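Local atomic coordinates of pirin-like protein (Geobacillus kaustophilus, PDB entry 2P17), a protein that is of unknown function but belongs to the pirin family of the cupin clan and binds one iron ion per subunit. Residues T179-L184 with E224-V229; M1-R6 with S217-G222; R5-V10 with D204-K209; E143-R148 with M172-G177. One frame throughout, in Å; residues are numbered along the deposited sequence.

Interaction 1 (T179-L184 with E224-V229); sequences TVVQDL and ETELNV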
loop_
_atom_site.group_PDB
_atom_site.type_symbol
_atom_site.label_atom_id
_atom_site.label_comp_id
_atom_site.label_asym_id
_atom_site.label_seq_id
_atom_site.Cartn_x
_atom_site.Cartn_y
_atom_site.Cartn_z
ATOM N N THR A 179 14.873 14.185 -7.292
ATOM C CA THR A 179 13.463 14.286 -7.653
ATOM C C THR A 179 13.079 13.070 -8.489
ATOM O O THR A 179 13.807 12.682 -9.411
ATOM C CB THR A 179 13.167 15.598 -8.424
ATOM O OG1 THR A 179 13.488 16.716 -7.586
ATOM C CG2 THR A 179 11.691 15.685 -8.809
ATOM N N VAL A 180 11.934 12.479 -8.141
ATOM C CA VAL A 180 11.372 11.300 -8.809
ATOM C C VAL A 180 9.959 11.647 -9.238
ATOM O O VAL A 180 9.263 12.390 -8.543
ATOM C CB VAL A 180 11.298 10.079 -7.838
ATOM C CG1 VAL A 180 10.646 8.871 -8.501
ATOM C CG2 VAL A 180 12.669 9.693 -7.344
ATOM N N VAL A 181 9.533 11.096 -10.370
ATOM C CA VAL A 181 8.177 11.303 -10.862
ATOM C C VAL A 181 7.448 9.968 -10.970
ATOM O O VAL A 181 7.986 9.002 -11.541
ATOM C CB VAL A 181 8.194 11.958 -12.266
ATOM C CG1 VAL A 181 6.796 12.118 -12.801
ATOM C CG2 VAL A 181 8.887 13.314 -12.217
ATOM N N GLN A 182 6.236 9.914 -10.422
ATOM C CA GLN A 182 5.328 8.785 -10.645
ATOM C C GLN A 182 4.152 9.209 -11.536
ATOM O O GLN A 182 3.450 10.177 -11.220
ATOM C CB GLN A 182 4.810 8.255 -9.312
ATOM C CG GLN A 182 3.753 7.167 -9.464
ATOM C CD GLN A 182 4.294 5.867 -10.026
ATOM O OE1 GLN A 182 5.400 5.451 -9.688
ATOM N NE2 GLN A 182 3.515 5.216 -10.880
ATOM N N ASP A 183 3.935 8.471 -12.625
ATOM C CA ASP A 183 2.775 8.676 -13.511
ATOM C C ASP A 183 1.543 7.966 -12.972
ATOM O O ASP A 183 1.642 6.859 -12.440
ATOM C CB ASP A 183 3.068 8.165 -14.926
ATOM C CG ASP A 183 3.523 6.714 -14.940
ATOM O OD1 ASP A 183 4.416 6.357 -14.141
ATOM O OD2 ASP A 183 2.979 5.931 -15.748
ATOM N N LEU A 184 0.382 8.607 -13.106
ATOM C CA LEU A 184 -0.884 7.986 -12.729
ATOM C C LEU A 184 -1.960 8.365 -13.715
ATOM O O LEU A 184 -2.045 9.521 -14.106
ATOM C CB LEU A 184 -1.340 8.471 -11.350
ATOM C CG LEU A 184 -0.490 8.056 -10.155
ATOM C CD1 LEU A 184 -0.986 8.808 -8.938
ATOM C CD2 LEU A 184 -0.542 6.532 -9.933
ATOM N N GLU A 224 -3.385 12.246 -18.381
ATOM C CA GLU A 224 -2.108 11.710 -17.942
ATOM C C GLU A 224 -1.626 12.637 -16.844
ATOM O O GLU A 224 -1.428 13.831 -17.077
ATOM C CB GLU A 224 -1.112 11.601 -19.121
ATOM C CG GLU A 224 -1.458 10.471 -20.114
ATOM C CD GLU A 224 -0.511 10.348 -21.332
ATOM O OE1 GLU A 224 0.448 11.147 -21.454
ATOM O OE2 GLU A 224 -0.742 9.437 -22.185
ATOM N N THR A 225 -1.509 12.106 -15.623
ATOM C CA THR A 225 -1.085 12.912 -14.480
ATOM C C THR A 225 0.230 12.401 -13.908
ATOM O O THR A 225 0.635 11.270 -14.168
ATOM C CB THR A 225 -2.134 12.955 -13.328
ATOM O OG1 THR A 225 -2.149 11.708 -12.614
ATOM C CG2 THR A 225 -3.550 13.302 -13.843
ATOM N N GLU A 226 0.895 13.262 -13.145
ATOM C CA GLU A 226 2.166 12.922 -12.516
ATOM C C GLU A 226 2.212 13.441 -11.091
ATOM O O GLU A 226 1.599 14.468 -10.772
ATOM C CB GLU A 226 3.332 13.504 -13.325
ATOM C CG GLU A 226 3.641 12.697 -14.588
ATOM C CD GLU A 226 4.696 13.323 -15.490
ATOM O OE1 GLU A 226 5.127 14.457 -15.219
ATOM O OE2 GLU A 226 5.056 12.672 -16.493
ATOM N N LEU A 227 2.912 12.703 -10.233
ATOM C CA LEU A 227 3.245 13.190 -8.905
ATOM C C LEU A 227 4.748 13.311 -8.732
ATOM O O LEU A 227 5.487 12.324 -8.869
ATOM C CB LEU A 227 2.689 12.283 -7.819
ATOM C CG LEU A 227 3.024 12.877 -6.446
ATOM C CD1 LEU A 227 1.908 13.796 -5.994
ATOM C CD2 LEU A 227 3.273 11.802 -5.426
ATOM N N ASN A 228 5.181 14.528 -8.424
ATOM C CA ASN A 228 6.582 14.831 -8.175
ATOM C C ASN A 228 6.953 14.599 -6.713
ATOM O O ASN A 228 6.197 14.952 -5.810
ATOM C CB ASN A 228 6.893 16.286 -8.564
ATOM C CG ASN A 228 6.744 16.548 -10.051
ATOM O OD1 ASN A 228 6.768 15.627 -10.867
ATOM N ND2 ASN A 228 6.591 17.817 -10.410
ATOM N N VAL A 229 8.112 13.985 -6.502
ATOM C CA VAL A 229 8.634 13.692 -5.175
ATOM C C VAL A 229 10.086 14.152 -5.118
ATOM O O VAL A 229 10.892 13.728 -5.945
ATOM C CB VAL A 229 8.625 12.158 -4.899
ATOM C CG1 VAL A 229 9.345 11.826 -3.597
ATOM C CG2 VAL A 229 7.191 11.627 -4.860
#
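Thr225 and Leu184 form one end of this antiparallel strand pair, with three bonds between them. The Thr225 amide and OG1 both donate to Leu184 O, the hydroxyl at 2.6 Å from above the carbonyl plane. OG1 gets there because it sits between the backbone N and the carbonyl carbon (chi1 74°), and it also meets NE of Arg5. A valine here would probably leave Leu184 O with the amide alone and strand the Arg5 NE without its acceptor. The ladder continues through two bonds between Gln182 and Leu227 (Leu227 N to Gln182 O 2.8 Å) to Val180 and Val229. The face of Val181, Asp183, Glu226 and Asn228 is the looser one, partly open to solvent. Val181 spreads its two methyls over polar neighbours: CG1 lies against the length of the Glu226 side chain, 3.6 Å from CD, and CG2 touches Asn228 OD1 at 3.4 Å. The carboxylate of Glu226 is held by a salt bridge to Lys155, whose backbone N also binds Asp183. On the buried face, Val180, Gln182, Leu184, Leu227 and Val229 pack between them on strands 167-174 and 235-242, while strand 3-19 runs parallel to 224-231.

Interaction 2 (M1-R6 with S217-G222); sequences MAIQRR and SRHNRG
Arg6 and Ser217 face each other with CA atoms 5.3 Å apart, the Ser217 amide donating to Arg6 O at 2.9 Å, while the serine hydroxyl, not a carbonyl, meets the Arg6 amide. That bond, Arg6 N to Ser217 OG, is 2.9 Å long and almost straight (172°), OG being turned to it by its place between the serine N and carbonyl carbon (chi1 50°). OG also shares a hydrogen bond with His219 NE2, 2.8 Å away, which fixes the imidazole. Residues 217-222 link strands 212-216 and 224-231 of the C-terminal cupin domain; strand 3-19 pairs with both, building the start of the chain into that fold. Arg5 and His219 run past one another head to tail: Arg5 CG lies 3.6 Å from NE2, and ring CD2 sits over one face of the guanidinium. NH1 reaches Ser217 O in a weak, bent bond (121°), whereas NE goes to Thr225 and NH2 to Tyr188 O. A leucine in place of Arg5 would probably leave Tyr188 O and Thr225 OG1 without this donor and open a gap beside His219. Ile3 CG2 rests 3.6 Å from His219 ND1, and Ser217 CB lies under one face of the Arg6 guanidinium, offset toward its rim.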
loop_
_atom_site.group_PDB
_atom_site.type_symbol
_atom_site.label_atom_id
_atom_site.label_comp_id
_atom_site.label_asym_id
_atom_site.label_seq_id
_atom_site.Cartn_x
_atom_site.Cartn_y
_atom_site.Cartn_z
HETATM N N MSE A 1 4.591 19.700 -18.416
HETATM C CA MSE A 1 3.989 18.790 -19.431
HETATM C C MSE A 1 2.726 18.118 -18.881
HETATM O O MSE A 1 1.637 18.664 -19.053
HETATM C CB MSE A 1 5.015 17.767 -19.907
HETATM C CG MSE A 1 4.630 16.964 -21.129
HETATM SE SE MSE A 1 6.031 15.639 -21.409
HETATM C CE MSE A 1 5.663 14.461 -19.895
ATOM N N ALA A 2 2.857 16.965 -18.215
ATOM C CA ALA A 2 1.680 16.246 -17.702
ATOM C C ALA A 2 1.010 17.043 -16.601
ATOM O O ALA A 2 1.633 17.888 -15.962
ATOM C CB ALA A 2 2.047 14.853 -17.197
ATOM N N ILE A 3 -0.271 16.772 -16.385
ATOM C CA ILE A 3 -1.004 17.419 -15.322
ATOM C C ILE A 3 -0.371 17.000 -13.994
ATOM O O ILE A 3 -0.222 15.811 -13.721
ATOM C CB ILE A 3 -2.497 17.042 -15.390
ATOM C CG1 ILE A 3 -3.129 17.648 -16.654
ATOM C CG2 ILE A 3 -3.232 17.480 -14.118
ATOM C CD1 ILE A 3 -4.441 17.010 -17.079
ATOM N N GLN A 4 0.031 17.984 -13.194
ATOM C CA GLN A 4 0.697 17.739 -11.914
ATOM C C GLN A 4 -0.298 17.586 -10.775
ATOM O O GLN A 4 -1.087 18.501 -10.492
ATOM C CB GLN A 4 1.663 18.883 -11.581
ATOM C CG GLN A 4 2.808 19.030 -12.566
ATOM C CD GLN A 4 3.642 17.772 -12.671
ATOM O OE1 GLN A 4 4.125 17.245 -11.661
ATOM N NE2 GLN A 4 3.805 17.268 -13.889
ATOM N N ARG A 5 -0.253 16.439 -10.104
ATOM C CA ARG A 5 -1.068 16.248 -8.915
ATOM C C ARG A 5 -0.584 17.100 -7.742
ATOM O O ARG A 5 0.615 17.399 -7.629
ATOM C CB ARG A 5 -1.107 14.774 -8.529
ATOM C CG ARG A 5 -1.828 13.918 -9.571
ATOM C CD ARG A 5 -2.713 12.876 -8.913
ATOM N NE ARG A 5 -3.221 11.895 -9.873
ATOM C CZ ARG A 5 -4.214 11.043 -9.605
ATOM N NH1 ARG A 5 -4.820 11.049 -8.418
ATOM N NH2 ARG A 5 -4.605 10.161 -10.510
ATOM N N ARG A 6 -1.536 17.452 -6.882
ATOM C CA ARG A 6 -1.310 18.203 -5.657
ATOM C C ARG A 6 -1.548 17.268 -4.478
ATOM O O ARG A 6 -2.210 16.229 -4.618
ATOM C CB ARG A 6 -2.293 19.386 -5.574
ATOM C CG ARG A 6 -1.986 20.541 -6.511
ATOM C CD ARG A 6 -3.182 21.468 -6.641
ATOM N NE ARG A 6 -4.188 20.918 -7.547
ATOM C CZ ARG A 6 -5.346 20.381 -7.168
ATOM N NH1 ARG A 6 -5.674 20.328 -5.886
ATOM N NH2 ARG A 6 -6.181 19.904 -8.082
ATOM N N SER A 217 -4.714 14.889 -5.098
ATOM C CA SER A 217 -5.823 15.479 -5.833
ATOM C C SER A 217 -6.406 14.494 -6.830
ATOM O O SER A 217 -5.714 13.617 -7.325
ATOM C CB SER A 217 -5.351 16.733 -6.586
ATOM O OG SER A 217 -4.182 16.455 -7.341
ATOM N N ARG A 218 -7.684 14.682 -7.124
ATOM C CA ARG A 218 -8.387 13.885 -8.114
ATOM C C ARG A 218 -8.412 14.585 -9.458
ATOM O O ARG A 218 -8.440 15.817 -9.524
ATOM C CB ARG A 218 -9.824 13.649 -7.655
ATOM C CG ARG A 218 -9.947 12.888 -6.329
ATOM C CD ARG A 218 -9.543 11.424 -6.441
ATOM N NE ARG A 218 -10.487 10.619 -7.218
ATOM C CZ ARG A 218 -11.582 10.010 -6.738
ATOM N NH1 ARG A 218 -11.931 10.106 -5.460
ATOM N NH2 ARG A 218 -12.358 9.315 -7.560
ATOM N N HIS A 219 -8.387 13.787 -10.524
ATOM C CA HIS A 219 -8.392 14.313 -11.876
ATOM C C HIS A 219 -9.402 13.543 -12.726
ATOM O O HIS A 219 -10.195 12.775 -12.196
ATOM C CB HIS A 219 -6.957 14.310 -12.420
ATOM C CG HIS A 219 -6.036 15.122 -11.571
ATOM N ND1 HIS A 219 -5.838 16.468 -11.779
ATOM C CD2 HIS A 219 -5.351 14.809 -10.445
ATOM C CE1 HIS A 219 -5.037 16.943 -10.841
ATOM N NE2 HIS A 219 -4.724 15.955 -10.022
ATOM N N ASN A 220 -9.395 13.784 -14.033
ATOM C CA ASN A 220 -10.376 13.198 -14.939
ATOM C C ASN A 220 -9.866 11.951 -15.624
ATOM O O ASN A 220 -8.683 11.852 -15.941
ATOM C CB ASN A 220 -10.763 14.208 -16.021
ATOM C CG ASN A 220 -11.372 15.465 -15.452
ATOM O OD1 ASN A 220 -12.430 15.420 -14.833
ATOM N ND2 ASN A 220 -10.710 16.598 -15.659
ATOM N N ARG A 221 -10.771 11.010 -15.879
ATOM C CA ARG A 221 -10.430 9.837 -16.679
ATOM C C ARG A 221 -9.871 10.298 -18.029
ATOM O O ARG A 221 -10.359 11.268 -18.630
ATOM C CB ARG A 221 -11.666 8.960 -16.890
ATOM C CG ARG A 221 -11.388 7.615 -17.546
ATOM C CD ARG A 221 -12.677 6.922 -17.972
ATOM N NE ARG A 221 -12.390 5.719 -18.749
ATOM C CZ ARG A 221 -12.136 4.519 -18.229
ATOM N NH1 ARG A 221 -12.142 4.335 -16.910
ATOM N NH2 ARG A 221 -11.881 3.494 -19.035
ATOM N N GLY A 222 -8.827 9.611 -18.480
ATOM C CA GLY A 222 -8.198 9.924 -19.758
ATOM C C GLY A 222 -7.064 10.927 -19.683
ATOM O O GLY A 222 -6.361 11.137 -20.672
#

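Interaction 3 (R5-V10 with D204-K209); sequences RRIRRV and DNIEGK
Ile7 and Ile206 meet through their branched carbons, CB to CB at 4.0 Å, with the two side chains set at a slant to one another. Ile206 CG2, anti to its own amide nitrogen, points along the strand towards Val10 and touches Val10 CG2 at 3.8 Å, so a single isoleucine bridges two residues of the N-terminal strand. At the other end Asp204 lies alongside Arg6, pointing the same way, yet the pair meets through carbon: OD2 is 3.5 Å from Arg6 CG. The guanidinium is not part of it, since a bend at chi3 (-78°) carries the arginine tip away and leaves NE 5.2 Å from OD2. Any attraction between the two charges is therefore likely to be weak and long-range. Two waters fill the next shell. One accepts from the amides of both Ile7 and Asp204, and the other donates to Ile7 O and, at 2.8 Å, to Asp204 OD2. This is apolar packing, with water bridges, of the N-terminal strand 3-19 against the 198-201/206-209 hairpin of the C-terminal cupin domain; the axes of 7-10 and 206-209 are 9.0 Å apart and inclined by 41°. Outward from there, Arg8 and Arg9, whose CB atoms face away, form salt bridges with Glu35. Strand 198-201 sets Phe201 against Ile7, which also packs on Phe216 of strand 212-216 and Leu227 of strand 224-231.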
loop_
_atom_site.group_PDB
_atom_site.type_symbol
_atom_site.label_atom_id
_atom_site.label_comp_id
_atom_site.label_asym_id
_atom_site.label_seq_id
_atom_site.Cartn_x
_atom_site.Cartn_y
_atom_site.Cartn_z
ATOM N N ARG A 5 -0.253 16.439 -10.104
ATOM C CA ARG A 5 -1.068 16.248 -8.915
ATOM C C ARG A 5 -0.584 17.100 -7.742
ATOM O O ARG A 5 0.615 17.399 -7.629
ATOM C CB ARG A 5 -1.107 14.774 -8.529
ATOM C CG ARG A 5 -1.828 13.918 -9.571
ATOM C CD ARG A 5 -2.713 12.876 -8.913
ATOM N NE ARG A 5 -3.221 11.895 -9.873
ATOM C CZ ARG A 5 -4.214 11.043 -9.605
ATOM N NH1 ARG A 5 -4.820 11.049 -8.418
ATOM N NH2 ARG A 5 -4.605 10.161 -10.510
ATOM N N ARG A 6 -1.536 17.452 -6.882
ATOM C CA ARG A 6 -1.310 18.203 -5.657
ATOM C C ARG A 6 -1.548 17.268 -4.478
ATOM O O ARG A 6 -2.210 16.229 -4.618
ATOM C CB ARG A 6 -2.293 19.386 -5.574
ATOM C CG ARG A 6 -1.986 20.541 -6.511
ATOM C CD ARG A 6 -3.182 21.468 -6.641
ATOM N NE ARG A 6 -4.188 20.918 -7.547
ATOM C CZ ARG A 6 -5.346 20.381 -7.168
ATOM N NH1 ARG A 6 -5.674 20.328 -5.886
ATOM N NH2 ARG A 6 -6.181 19.904 -8.082
ATOM N N ILE A 7 -1.015 17.637 -3.319
ATOM C CA ILE A 7 -1.344 16.980 -2.070
ATOM C C ILE A 7 -2.541 17.690 -1.448
ATOM O O ILE A 7 -2.453 18.866 -1.057
ATOM C CB ILE A 7 -0.139 16.950 -1.091
ATOM C CG1 ILE A 7 1.069 16.231 -1.728
ATOM C CG2 ILE A 7 -0.559 16.316 0.252
ATOM C CD1 ILE A 7 0.750 14.853 -2.343
ATOM N N ARG A 8 -3.665 16.987 -1.382
ATOM C CA ARG A 8 -4.909 17.600 -0.915
ATOM C C ARG A 8 -5.094 17.508 0.598
ATOM O O ARG A 8 -5.906 18.245 1.171
ATOM C CB ARG A 8 -6.117 17.021 -1.641
ATOM C CG ARG A 8 -6.330 15.540 -1.415
ATOM C CD ARG A 8 -7.593 15.015 -2.098
ATOM N NE ARG A 8 -7.739 13.600 -1.796
ATOM C CZ ARG A 8 -8.353 13.122 -0.717
ATOM N NH1 ARG A 8 -8.929 13.958 0.139
ATOM N NH2 ARG A 8 -8.404 11.815 -0.501
ATOM N N ARG A 9 -4.341 16.619 1.244
ATOM C CA ARG A 9 -4.436 16.448 2.688
ATOM C C ARG A 9 -3.221 15.717 3.225
ATOM O O ARG A 9 -2.697 14.815 2.567
ATOM C CB ARG A 9 -5.708 15.675 3.043
ATOM C CG ARG A 9 -5.925 15.480 4.531
ATOM C CD ARG A 9 -7.368 15.156 4.864
ATOM N NE ARG A 9 -7.815 13.894 4.277
ATOM C CZ ARG A 9 -7.583 12.689 4.792
ATOM N NH1 ARG A 9 -6.875 12.535 5.909
ATOM N NH2 ARG A 9 -8.062 11.616 4.179
ATOM N N VAL A 10 -2.768 16.104 4.418
ATOM C CA VAL A 10 -1.636 15.454 5.073
ATOM C C VAL A 10 -2.075 14.884 6.422
ATOM O O VAL A 10 -2.395 15.644 7.345
ATOM C CB VAL A 10 -0.455 16.433 5.308
ATOM C CG1 VAL A 10 0.707 15.725 6.014
ATOM C CG2 VAL A 10 -0.014 17.086 3.999
ATOM N N ASP A 204 2.728 21.784 -5.443
ATOM C CA ASP A 204 2.961 22.881 -4.507
ATOM C C ASP A 204 4.083 22.594 -3.506
ATOM O O ASP A 204 4.272 23.356 -2.551
ATOM C CB ASP A 204 1.670 23.214 -3.752
ATOM C CG ASP A 204 0.540 23.626 -4.671
ATOM O OD1 ASP A 204 0.750 24.533 -5.505
ATOM O OD2 ASP A 204 -0.562 23.042 -4.558
ATOM N N ASN A 205 4.812 21.496 -3.709
ATOM C CA ASN A 205 5.943 21.146 -2.843
ATOM C C ASN A 205 5.562 21.093 -1.361
ATOM O O ASN A 205 6.222 21.687 -0.496
ATOM C CB ASN A 205 7.137 22.085 -3.087
ATOM C CG ASN A 205 7.661 22.003 -4.506
ATOM O OD1 ASN A 205 7.954 20.926 -5.003
ATOM N ND2 ASN A 205 7.800 23.149 -5.154
ATOM N N ILE A 206 4.484 20.366 -1.081
ATOM C CA ILE A 206 3.992 20.180 0.278
ATOM C C ILE A 206 4.931 19.248 1.041
ATOM O O ILE A 206 5.361 18.214 0.519
ATOM C CB ILE A 206 2.550 19.602 0.253
ATOM C CG1 ILE A 206 1.572 20.594 -0.385
ATOM C CG2 ILE A 206 2.071 19.163 1.637
ATOM C CD1 ILE A 206 1.494 21.987 0.281
ATOM N N GLU A 207 5.268 19.625 2.271
ATOM C CA GLU A 207 6.192 18.843 3.075
ATOM C C GLU A 207 5.528 17.586 3.577
ATOM O O GLU A 207 4.344 17.585 3.922
ATOM C CB GLU A 207 6.691 19.654 4.276
ATOM C CG GLU A 207 7.638 20.795 3.921
ATOM C CD GLU A 207 7.804 21.785 5.055
ATOM O OE1 GLU A 207 7.375 21.483 6.195
ATOM O OE2 GLU A 207 8.374 22.866 4.809
ATOM N N GLY A 208 6.306 16.512 3.610
ATOM C CA GLY A 208 5.880 15.276 4.241
ATOM C C GLY A 208 7.046 14.610 4.941
ATOM O O GLY A 208 8.184 14.666 4.461
ATOM N N LYS A 209 6.755 13.959 6.062
ATOM C CA LYS A 209 7.792 13.224 6.805
ATOM C C LYS A 209 7.286 11.866 7.273
ATOM O O LYS A 209 6.090 11.579 7.189
ATOM C CB LYS A 209 8.334 14.027 7.994
ATOM C CG LYS A 209 7.259 14.472 8.936
ATOM C CD LYS A 209 7.821 15.380 10.028
HETATM O O HOH W 1 1.411 19.527 -3.795
HETATM O O HOH W 2 -0.787 20.864 -2.869
#

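Interaction 4 (E143-R148 with M172-G177); sequences EGATIR and MIVEPG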
loop_
_atom_site.group_PDB
_atom_site.type_symbol
_atom_site.label_atom_id
_atom_site.label_comp_id
_atom_site.label_asym_id
_atom_site.label_seq_id
_atom_site.Cartn_x
_atom_site.Cartn_y
_atom_site.Cartn_z
ATOM N N GLU A 143 19.274 7.605 -11.176
ATOM C CA GLU A 143 20.334 8.218 -10.398
ATOM C C GLU A 143 19.711 8.733 -9.110
ATOM O O GLU A 143 18.838 9.596 -9.149
ATOM C CB GLU A 143 20.977 9.365 -11.184
ATOM C CG GLU A 143 21.955 10.256 -10.393
ATOM C CD GLU A 143 22.430 11.463 -11.194
ATOM O OE1 GLU A 143 21.641 12.420 -11.385
ATOM N N GLY A 144 20.145 8.169 -7.990
ATOM C CA GLY A 144 19.701 8.603 -6.675
ATOM C C GLY A 144 18.341 8.073 -6.245
ATOM O O GLY A 144 17.802 8.513 -5.231
ATOM N N ALA A 145 17.759 7.154 -7.013
ATOM C CA ALA A 145 16.469 6.586 -6.596
ATOM C C ALA A 145 16.181 5.209 -7.167
ATOM O O ALA A 145 16.589 4.877 -8.281
ATOM C CB ALA A 145 15.319 7.534 -6.944
ATOM N N THR A 146 15.440 4.423 -6.401
ATOM C CA THR A 146 14.880 3.184 -6.918
ATOM C C THR A 146 13.390 3.211 -6.663
ATOM O O THR A 146 12.933 3.674 -5.615
ATOM C CB THR A 146 15.491 1.926 -6.297
ATOM O OG1 THR A 146 15.391 1.985 -4.880
ATOM C CG2 THR A 146 16.956 1.778 -6.674
ATOM N N ILE A 147 12.638 2.773 -7.662
ATOM C CA ILE A 147 11.190 2.665 -7.558
ATOM C C ILE A 147 10.861 1.207 -7.840
ATOM O O ILE A 147 10.980 0.749 -8.983
ATOM C CB ILE A 147 10.460 3.596 -8.550
ATOM C CG1 ILE A 147 10.892 5.054 -8.328
ATOM C CG2 ILE A 147 8.943 3.445 -8.403
ATOM C CD1 ILE A 147 11.982 5.505 -9.289
ATOM N N ARG A 148 10.482 0.481 -6.788
ATOM C CA ARG A 148 10.183 -0.947 -6.871
ATOM C C ARG A 148 8.685 -1.100 -7.049
ATOM O O ARG A 148 7.901 -0.546 -6.293
ATOM C CB ARG A 148 10.647 -1.653 -5.598
ATOM C CG ARG A 148 10.538 -3.157 -5.637
ATOM C CD ARG A 148 11.214 -3.758 -4.422
ATOM N NE ARG A 148 12.670 -3.599 -4.474
ATOM C CZ ARG A 148 13.391 -2.723 -3.767
ATOM N NH1 ARG A 148 12.836 -1.850 -2.907
ATOM N NH2 ARG A 148 14.706 -2.718 -3.943
HETATM N N MSE A 172 9.374 3.656 -3.058
HETATM C CA MSE A 172 10.429 4.569 -3.485
HETATM C C MSE A 172 11.461 4.729 -2.400
HETATM O O MSE A 172 11.113 4.945 -1.238
HETATM C CB MSE A 172 9.867 5.943 -3.813
HETATM C CG MSE A 172 8.812 5.937 -4.861
HETATM SE SE MSE A 172 8.449 7.768 -5.332
HETATM C CE MSE A 172 6.805 7.469 -6.065
ATOM N N ILE A 173 12.724 4.605 -2.792
ATOM C CA ILE A 173 13.853 4.935 -1.934
ATOM C C ILE A 173 14.620 6.018 -2.683
ATOM O O ILE A 173 15.123 5.785 -3.789
ATOM C CB ILE A 173 14.754 3.730 -1.656
ATOM C CG1 ILE A 173 13.956 2.592 -0.989
ATOM C CG2 ILE A 173 15.914 4.161 -0.759
ATOM C CD1 ILE A 173 14.743 1.278 -0.805
ATOM N N VAL A 174 14.680 7.202 -2.083
ATOM C CA VAL A 174 15.145 8.389 -2.793
ATOM C C VAL A 174 16.236 9.073 -1.983
ATOM O O VAL A 174 16.051 9.346 -0.801
ATOM C CB VAL A 174 13.977 9.373 -3.040
ATOM C CG1 VAL A 174 14.414 10.499 -3.963
ATOM C CG2 VAL A 174 12.763 8.650 -3.666
ATOM N N GLU A 175 17.363 9.355 -2.630
ATOM C CA GLU A 175 18.478 10.039 -1.973
ATOM C C GLU A 175 18.180 11.530 -1.840
ATOM O O GLU A 175 17.484 12.107 -2.683
ATOM C CB GLU A 175 19.792 9.798 -2.737
ATOM C CG GLU A 175 20.156 8.316 -2.980
ATOM C CD GLU A 175 20.284 7.492 -1.706
ATOM O OE1 GLU A 175 21.045 7.903 -0.805
ATOM O OE2 GLU A 175 19.634 6.421 -1.609
ATOM N N PRO A 176 18.704 12.173 -0.772
ATOM C CA PRO A 176 18.446 13.597 -0.568
ATOM C C PRO A 176 18.822 14.407 -1.802
ATOM O O PRO A 176 19.901 14.186 -2.379
ATOM C CB PRO A 176 19.367 13.970 0.600
ATOM C CG PRO A 176 19.629 12.706 1.308
ATOM C CD PRO A 176 19.547 11.596 0.288
ATOM N N GLY A 177 17.939 15.317 -2.198
ATOM C CA GLY A 177 18.160 16.172 -3.361
ATOM C C GLY A 177 17.646 15.632 -4.683
ATOM O O GLY A 177 17.533 16.369 -5.657
#
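Thr146 and Ile173 pair in an antiparallel ladder that joins strand 145-149 to strand 167-174 of the C-terminal cupin domain, the axes of 145-148 and 172-174 lying at 178°. Their backbones exchange two hydrogen bonds, Thr146 N to Ile173 O and Ile173 N to Thr146 O, each 3.0 Å long. The side chain of Ile173 lies beside that of Thr146 on the same, partly exposed face. Its CB is 3.7 Å from Thr146 OG1. From there CG1, turned anti to the carbonyl carbon (chi1 -59°), passes the same hydroxyl oxygen at 4.2 Å, and the extended second torsion sends CD1 onward, still beside OG1, to the rim of the Arg148 guanidinium. There CD1 lies near the plane of the group, 4.2 Å from NH1, a van der Waals touch at an edge; the charge of this arginine is met instead by Glu171, which forms a salt bridge with NH1. Ile173 also touches Arg236 of strand 235-242. The opposite face is buried. On it Ile147 CG1 meets CG of Met172, present as selenomethionine, at 4.1 Å, and Ala145 CB faces Val174 CG1. Val180 of strand 179-185 covers Ala145, Ile147 and Val174, while Met172 reaches Leu237 and Leu239. Where the strands give way to loops, Gly144, at a positive phi of 80°, turns its carbonyl towards Glu175, whose amide donates to it almost straight. The Glu175 side chain then folds back over that bond, bringing CG to 3.3 Å from Gly144 O.

From the N terminus, residues 1-10 serve two contacts in succession. Interaction 2 closes a loop of some 210 residues back to the 217-222 loop, and interaction 3, sharing Arg5 and Arg6 with it, closes one to strand 206-209. Interaction 4, a local closure of 143-148 on 172-177, is nested inside both. Interaction 1 follows in series and crosses interactions 2 and 3, because 179-184 lies within their loops and 224-229 beyond them. Strand 224-231 unites these elements, pairing with 179-185 and with 3-19. Val180 carries the link from interaction 1 to interaction 4 by packing on Ala145 and Ile147. The N-terminal strand is thereby tied into the C-terminal cupin domain.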